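Local coordinates for protein CCMAN5 (Cellulosimicrobium cellulans, PDB 2XSG) that hydrolyses alpha-mannosidic bonds as a calcium-containing bacterial mannosidase of glycoside hydrolase family 92, at residues Y701-V714 with T740-G752. Residues are numbered along the deposited sequence; the frame is centred on the assembly and turned at random.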
ATOM      1  N   TYR A 701      14.098   8.875  15.992  1.00  8.67           N
ATOM      2  CA  TYR A 701      13.081   9.904  15.783  1.00  9.41           C
ATOM      3  C   TYR A 701      13.693  11.271  15.455  1.00  9.92           C
ATOM      4  O   TYR A 701      14.899  11.466  15.595  1.00 10.04           O
ATOM      5  CB  TYR A 701      12.115   9.948  16.980  1.00  8.80           C
ATOM      6  CG  TYR A 701      11.473   8.594  17.147  1.00  9.27           C
ATOM      7  CD1 TYR A 701      10.603   8.107  16.179  1.00  7.20           C
ATOM      8  CD2 TYR A 701      11.806   7.759  18.226  1.00  7.54           C
ATOM      9  CE1 TYR A 701      10.034   6.856  16.300  1.00  7.17           C
ATOM     10  CE2 TYR A 701      11.244   6.497  18.358  1.00  7.05           C
ATOM     11  CZ  TYR A 701      10.356   6.055  17.388  1.00  6.78           C
ATOM     12  OH  TYR A 701       9.795   4.821  17.482  1.00  4.64           O
ATOM     13  N   ASP A 702      12.861  12.205  15.006  1.00 10.76           N
ATOM     14  CA  ASP A 702      13.343  13.492  14.500  1.00 11.48           C
ATOM     15  C   ASP A 702      14.181  14.280  15.503  1.00 12.14           C
ATOM     16  O   ASP A 702      15.042  15.042  15.097  1.00 12.41           O
ATOM     17  CB  ASP A 702      12.183  14.337  13.953  1.00 11.77           C
ATOM     18  CG  ASP A 702      11.516  13.685  12.730  1.00 12.86           C
ATOM     19  OD1 ASP A 702      12.213  12.934  12.012  1.00 13.73           O
ATOM     20  OD2 ASP A 702      10.306  13.909  12.490  1.00 10.76           O
ATOM     21  N   ASP A 703      13.935  14.103  16.799  1.00 12.81           N
ATOM     22  CA  ASP A 703      14.745  14.783  17.810  1.00 13.97           C
ATOM     23  C   ASP A 703      16.051  14.064  18.178  1.00 14.18           C
ATOM     24  O   ASP A 703      16.827  14.557  19.003  1.00 13.77           O
ATOM     25  CB  ASP A 703      13.935  15.094  19.065  1.00 14.20           C
ATOM     26  CG  ASP A 703      13.384  13.849  19.753  1.00 15.77           C
ATOM     27  OD1 ASP A 703      13.750  12.704  19.394  1.00 16.92           O
ATOM     28  OD2 ASP A 703      12.550  14.035  20.659  1.00 15.64           O
ATOM     29  N   GLY A 704      16.292  12.904  17.573  1.00 14.11           N
ATOM     30  CA  GLY A 704      17.538  12.175  17.814  1.00 13.70           C
ATOM     31  C   GLY A 704      17.438  11.140  18.926  1.00 13.63           C
ATOM     32  O   GLY A 704      18.376  10.352  19.119  1.00 13.46           O
ATOM     33  N   SER A 705      16.331  11.143  19.673  1.00 12.73           N
ATOM     34  CA  SER A 705      16.020  10.010  20.550  1.00 12.46           C
ATOM     35  C   SER A 705      15.732   8.771  19.679  1.00 11.94           C
ATOM     36  O   SER A 705      15.493   8.901  18.465  1.00 11.93           O
ATOM     37  CB  SER A 705      14.833  10.319  21.462  1.00 12.95           C
ATOM     38  OG  SER A 705      13.607  10.248  20.754  1.00 14.42           O
ATOM     39  N   ALA A 706      15.769   7.585  20.284  1.00 10.86           N
ATOM     40  CA  ALA A 706      15.662   6.328  19.529  1.00 10.18           C
ATOM     41  C   ALA A 706      14.973   5.215  20.308  1.00  9.68           C
ATOM     42  O   ALA A 706      15.208   5.072  21.510  1.00  9.87           O
ATOM     43  CB  ALA A 706      17.054   5.857  19.092  1.00  9.80           C
ATOM     44  N   PHE A 707      14.132   4.431  19.629  1.00  8.40           N
ATOM     45  CA  PHE A 707      13.612   3.182  20.200  1.00  7.55           C
ATOM     46  C   PHE A 707      14.553   2.049  19.813  1.00  7.23           C
ATOM     47  O   PHE A 707      14.924   1.903  18.649  1.00  6.91           O
ATOM     48  CB  PHE A 707      12.198   2.882  19.703  1.00  7.34           C
ATOM     49  CG  PHE A 707      11.660   1.542  20.146  1.00  7.06           C
ATOM     50  CD1 PHE A 707      11.240   1.341  21.465  1.00  6.13           C
ATOM     51  CD2 PHE A 707      11.568   0.482  19.241  1.00  5.62           C
ATOM     52  CE1 PHE A 707      10.724   0.108  21.871  1.00  7.53           C
ATOM     53  CE2 PHE A 707      11.066  -0.759  19.638  1.00  6.83           C
ATOM     54  CZ  PHE A 707      10.640  -0.948  20.959  1.00  6.28           C
ATOM     55  N   THR A 708      14.965   1.258  20.789  1.00  6.83           N
ATOM     56  CA  THR A 708      15.869   0.168  20.474  1.00  7.30           C
ATOM     57  C   THR A 708      15.263  -1.131  20.950  1.00  7.38           C
ATOM     58  O   THR A 708      14.957  -1.290  22.131  1.00  7.78           O
ATOM     59  CB  THR A 708      17.284   0.417  21.061  1.00  7.38           C
ATOM     60  OG1 THR A 708      17.672   1.764  20.776  1.00  7.37           O
ATOM     61  CG2 THR A 708      18.317  -0.523  20.452  1.00  7.59           C
ATOM     62  N   VAL A 709      15.051  -2.046  20.013  1.00  7.78           N
ATOM     63  CA  VAL A 709      14.636  -3.390  20.355  1.00  7.65           C
ATOM     64  C   VAL A 709      15.775  -4.334  19.998  1.00  8.31           C
ATOM     65  O   VAL A 709      16.241  -4.352  18.856  1.00  8.53           O
ATOM     66  CB  VAL A 709      13.278  -3.787  19.707  1.00  7.84           C
ATOM     67  CG1 VAL A 709      13.331  -3.769  18.167  1.00  7.65           C
ATOM     68  CG2 VAL A 709      12.811  -5.164  20.213  1.00  7.01           C
ATOM     69  N   THR A 710      16.250  -5.083  20.991  1.00  7.81           N
ATOM     70  CA  THR A 710      17.290  -6.095  20.764  1.00  8.06           C
ATOM     71  C   THR A 710      16.769  -7.515  20.969  1.00  8.10           C
ATOM     72  O   THR A 710      15.847  -7.755  21.763  1.00  7.82           O
ATOM     73  CB  THR A 710      18.529  -5.889  21.670  1.00  7.82           C
ATOM     74  OG1 THR A 710      18.099  -5.628  23.011  1.00  7.02           O
ATOM     75  CG2 THR A 710      19.388  -4.741  21.161  1.00  9.25           C
ATOM     76  N   ALA A 711      17.377  -8.452  20.250  1.00  8.47           N
ATOM     77  CA  ALA A 711      17.014  -9.857  20.340  1.00  8.76           C
ATOM     78  C   ALA A 711      18.306 -10.649  20.495  1.00  8.97           C
ATOM     79  O   ALA A 711      18.921 -11.097  19.521  1.00  8.52           O
ATOM     80  CB  ALA A 711      16.211 -10.290  19.107  1.00  8.41           C
ATOM     81  N   ASP A 712      18.730 -10.781  21.746  1.00  9.40           N
ATOM     82  CA  ASP A 712      20.035 -11.342  22.048  1.00 10.03           C
ATOM     83  C   ASP A 712      20.058 -12.823  21.720  1.00  8.57           C
ATOM     84  O   ASP A 712      19.200 -13.569  22.155  1.00  8.72           O
ATOM     85  CB  ASP A 712      20.398 -11.063  23.505  1.00 11.13           C
ATOM     86  CG  ASP A 712      20.802  -9.616  23.720  1.00 16.28           C
ATOM     87  OD1 ASP A 712      20.006  -8.822  24.288  1.00 20.17           O
ATOM     88  OD2 ASP A 712      21.927  -9.262  23.288  1.00 22.65           O
ATOM     89  N   GLY A 713      21.017 -13.234  20.899  1.00  7.53           N
ATOM     90  CA  GLY A 713      21.072 -14.621  20.456  1.00  7.18           C
ATOM     91  C   GLY A 713      20.056 -15.049  19.397  1.00  6.48           C
ATOM     92  O   GLY A 713      19.950 -16.228  19.113  1.00  6.92           O
ATOM     93  N   VAL A 714      19.326 -14.117  18.789  1.00  5.92           N
ATOM     94  CA  VAL A 714      18.381 -14.472  17.710  1.00  5.21           C
ATOM     95  C   VAL A 714      19.101 -15.168  16.550  1.00  5.28           C
ATOM     96  O   VAL A 714      20.209 -14.790  16.187  1.00  5.21           O
ATOM     97  CB  VAL A 714      17.599 -13.241  17.169  1.00  5.13           C
ATOM     98  CG1 VAL A 714      18.509 -12.315  16.353  1.00  4.64           C
ATOM     99  CG2 VAL A 714      16.380 -13.679  16.339  1.00  3.22           C
ATOM    100  N   THR A 740       5.528   4.060  24.889  1.00  6.61           N
ATOM    101  CA  THR A 740       6.773   3.439  25.331  1.00  7.06           C
ATOM    102  C   THR A 740       7.768   3.407  24.180  1.00  7.02           C
ATOM    103  O   THR A 740       8.945   3.740  24.349  1.00  7.20           O
ATOM    104  CB  THR A 740       6.518   2.035  25.892  1.00  6.68           C
ATOM    105  OG1 THR A 740       5.618   2.148  26.994  1.00  7.14           O
ATOM    106  CG2 THR A 740       7.803   1.388  26.368  1.00  7.53           C
ATOM    107  N   VAL A 741       7.267   3.052  23.005  1.00  7.01           N
ATOM    108  CA  VAL A 741       8.075   2.982  21.806  1.00  6.62           C
ATOM    109  C   VAL A 741       8.649   4.346  21.417  1.00  6.65           C
ATOM    110  O   VAL A 741       9.878   4.512  21.384  1.00  5.74           O
ATOM    111  CB  VAL A 741       7.306   2.343  20.614  1.00  6.59           C
ATOM    112  CG1 VAL A 741       8.189   2.351  19.358  1.00  7.33           C
ATOM    113  CG2 VAL A 741       6.910   0.914  20.936  1.00  6.18           C
ATOM    114  N   VAL A 742       7.780   5.309  21.099  1.00  6.95           N
ATOM    115  CA  VAL A 742       8.259   6.617  20.621  1.00  7.73           C
ATOM    116  C   VAL A 742       8.964   7.418  21.721  1.00  8.62           C
ATOM    117  O   VAL A 742       9.697   8.365  21.427  1.00  8.99           O
ATOM    118  CB  VAL A 742       7.161   7.471  19.924  1.00  7.37           C
ATOM    119  CG1 VAL A 742       6.646   6.757  18.709  1.00  6.90           C
ATOM    120  CG2 VAL A 742       6.035   7.809  20.879  1.00  6.29           C
ATOM    121  N   GLY A 743       8.732   7.027  22.977  1.00  9.14           N
ATOM    122  CA  GLY A 743       9.465   7.543  24.134  1.00  9.90           C
ATOM    123  C   GLY A 743      10.944   7.161  24.170  1.00 10.45           C
ATOM    124  O   GLY A 743      11.717   7.729  24.953  1.00 10.91           O
ATOM    125  N   GLY A 744      11.349   6.222  23.316  1.00  9.96           N
ATOM    126  CA  GLY A 744      12.770   5.888  23.164  1.00  9.66           C
ATOM    127  C   GLY A 744      13.216   4.804  24.123  1.00  9.60           C
ATOM    128  O   GLY A 744      14.341   4.825  24.617  1.00 10.00           O
ATOM    129  N   ALA A 745      12.334   3.848  24.384  1.00  9.08           N
ATOM    130  CA  ALA A 745      12.628   2.764  25.317  1.00  9.46           C
ATOM    131  C   ALA A 745      13.673   1.759  24.785  1.00  9.25           C
ATOM    132  O   ALA A 745      13.917   1.675  23.574  1.00  8.40           O
ATOM    133  CB  ALA A 745      11.345   2.040  25.695  1.00  9.58           C
ATOM    134  N   ASP A 746      14.293   1.020  25.710  1.00  9.11           N
ATOM    135  CA  ASP A 746      15.165  -0.098  25.377  1.00  9.46           C
ATOM    136  C   ASP A 746      14.432  -1.387  25.693  1.00  9.05           C
ATOM    137  O   ASP A 746      14.308  -1.767  26.865  1.00  9.58           O
ATOM    138  CB  ASP A 746      16.467  -0.066  26.195  1.00 10.09           C
ATOM    139  CG  ASP A 746      17.368   1.085  25.814  1.00 11.28           C
ATOM    140  OD1 ASP A 746      17.574   1.960  26.664  1.00 14.43           O
ATOM    141  OD2 ASP A 746      17.866   1.115  24.676  1.00 13.09           O
ATOM    142  N   LEU A 747      13.939  -2.053  24.657  1.00  8.76           N
ATOM    143  CA  LEU A 747      13.265  -3.341  24.823  1.00  7.98           C
ATOM    144  C   LEU A 747      14.249  -4.431  24.407  1.00  8.22           C
ATOM    145  O   LEU A 747      14.632  -4.523  23.243  1.00  7.24           O
ATOM    146  CB  LEU A 747      11.987  -3.387  23.986  1.00  7.99           C
ATOM    147  CG  LEU A 747      11.092  -4.639  23.972  1.00  7.49           C
ATOM    148  CD1 LEU A 747      10.455  -4.873  25.332  1.00  5.44           C
ATOM    149  CD2 LEU A 747      10.014  -4.489  22.914  1.00  5.62           C
ATOM    150  N   ALA A 748      14.679  -5.233  25.376  1.00  8.02           N
ATOM    151  CA  ALA A 748      15.704  -6.239  25.147  1.00  8.59           C
ATOM    152  C   ALA A 748      15.160  -7.642  25.343  1.00  8.99           C
ATOM    153  O   ALA A 748      14.752  -8.001  26.442  1.00  9.19           O
ATOM    154  CB  ALA A 748      16.884  -6.007  26.074  1.00  8.31           C
ATOM    155  N   PHE A 749      15.175  -8.439  24.286  1.00  8.99           N
ATOM    156  CA  PHE A 749      14.749  -9.827  24.391  1.00  9.99           C
ATOM    157  C   PHE A 749      15.929 -10.798  24.451  1.00 10.21           C
ATOM    158  O   PHE A 749      16.966 -10.546  23.850  1.00 11.20           O
ATOM    159  CB  PHE A 749      13.835 -10.199  23.226  1.00  9.56           C
ATOM    160  CG  PHE A 749      12.551  -9.438  23.200  1.00 10.07           C
ATOM    161  CD1 PHE A 749      11.552  -9.700  24.138  1.00  8.43           C
ATOM    162  CD2 PHE A 749      12.331  -8.462  22.238  1.00  8.30           C
ATOM    163  CE1 PHE A 749      10.360  -8.991  24.115  1.00  9.12           C
ATOM    164  CE2 PHE A 749      11.152  -7.750  22.213  1.00  8.51           C
ATOM    165  CZ  PHE A 749      10.155  -8.015  23.145  1.00  8.05           C
ATOM    166  N   ARG A 750      15.761 -11.892  25.186  1.00 10.30           N
ATOM    167  CA  ARG A 750      16.704 -13.013  25.156  1.00 11.09           C
ATOM    168  C   ARG A 750      16.035 -14.129  24.351  1.00  9.87           C
ATOM    169  O   ARG A 750      14.960 -14.612  24.717  1.00  9.51           O
ATOM    170  CB  ARG A 750      17.035 -13.472  26.589  1.00 11.87           C
ATOM    171  CG  ARG A 750      18.171 -14.507  26.729  1.00 17.10           C
ATOM    172  CD  ARG A 750      18.419 -14.897  28.217  1.00 23.45           C
ATOM    173  NE  ARG A 750      18.653 -13.717  29.064  1.00 28.09           N
ATOM    174  CZ  ARG A 750      18.829 -13.728  30.391  1.00 30.24           C
ATOM    175  NH1 ARG A 750      18.808 -14.868  31.086  1.00 30.82           N
ATOM    176  NH2 ARG A 750      19.028 -12.576  31.034  1.00 30.72           N
ATOM    177  N   MET A 751      16.653 -14.515  23.236  1.00  9.54           N
ATOM    178  CA  MET A 751      16.065 -15.504  22.320  1.00  8.36           C
ATOM    179  C   MET A 751      16.645 -16.893  22.524  1.00  8.95           C
ATOM    180  O   MET A 751      17.752 -17.038  23.036  1.00  8.99           O
ATOM    181  CB  MET A 751      16.270 -15.070  20.878  1.00  8.41           C
ATOM    182  CG  MET A 751      15.877 -13.639  20.590  1.00  7.45           C
ATOM    183  SD  MET A 751      14.131 -13.309  20.928  1.00  7.68           S
ATOM    184  CE  MET A 751      13.286 -14.133  19.591  1.00 10.18           C
ATOM    185  N   GLY A 752      15.901 -17.916  22.115  1.00  8.70           N
ATOM    186  CA  GLY A 752      16.347 -19.302  22.251  1.00  8.95           C
ATOM    187  C   GLY A 752      15.619 -20.202  21.272  1.00  9.15           C
ATOM    188  O   GLY A 752      14.659 -19.792  20.613  1.00  9.21           O
TER
HETATM  189  O   HOH W   1      11.761   9.481  22.350  1.00 12.84           O
HETATM  190  O   HOH W   2      16.536   5.311  23.498  1.00  8.21           O
HETATM  191  O   HOH W   3      16.727   3.107  23.209  1.00 17.41           O
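Phe707 lies against the end of helix 738-742, with Val741 CG1 over one ring face, 3.8 Å from the centroid in a CH-pi contact. Its CG stands anti to the backbone N (chi1 174°), which carries the ring off strand 706-712 to Val741, while Leu747 CD2 lies at the edge of the ring, 4.1 Å from CZ. With the ring cut back to an alanine, Val741 CG1 is likely to lose its aromatic platform and a gap to open beside Leu747. Farther along this buried face, Val709 CG2 touches the edge of the Phe749 ring, 3.7 Å from CE2, and Ala711 CB packs on Met751 CG. Between the backbones six hydrogen bonds run from Thr708 N to Ala745 O, a nearly straight one, through to Met751 N to Asp712 O. The other face is more polar and exposed: Thr710 OG1 still presses on Ala748 CB at 3.3 Å, but Thr708 OG1 and Asp746 OD2 stay 4.0 Å apart. Just past the helix, Gly744 adopts positive phi in a Schellman motif, and the chain goes on into strand 746-752. The two neighbouring strands form the parallel pair of an otherwise antiparallel mixed sheet, flanked by strands 696-700 and 720-726, within the family 92 catalytic region.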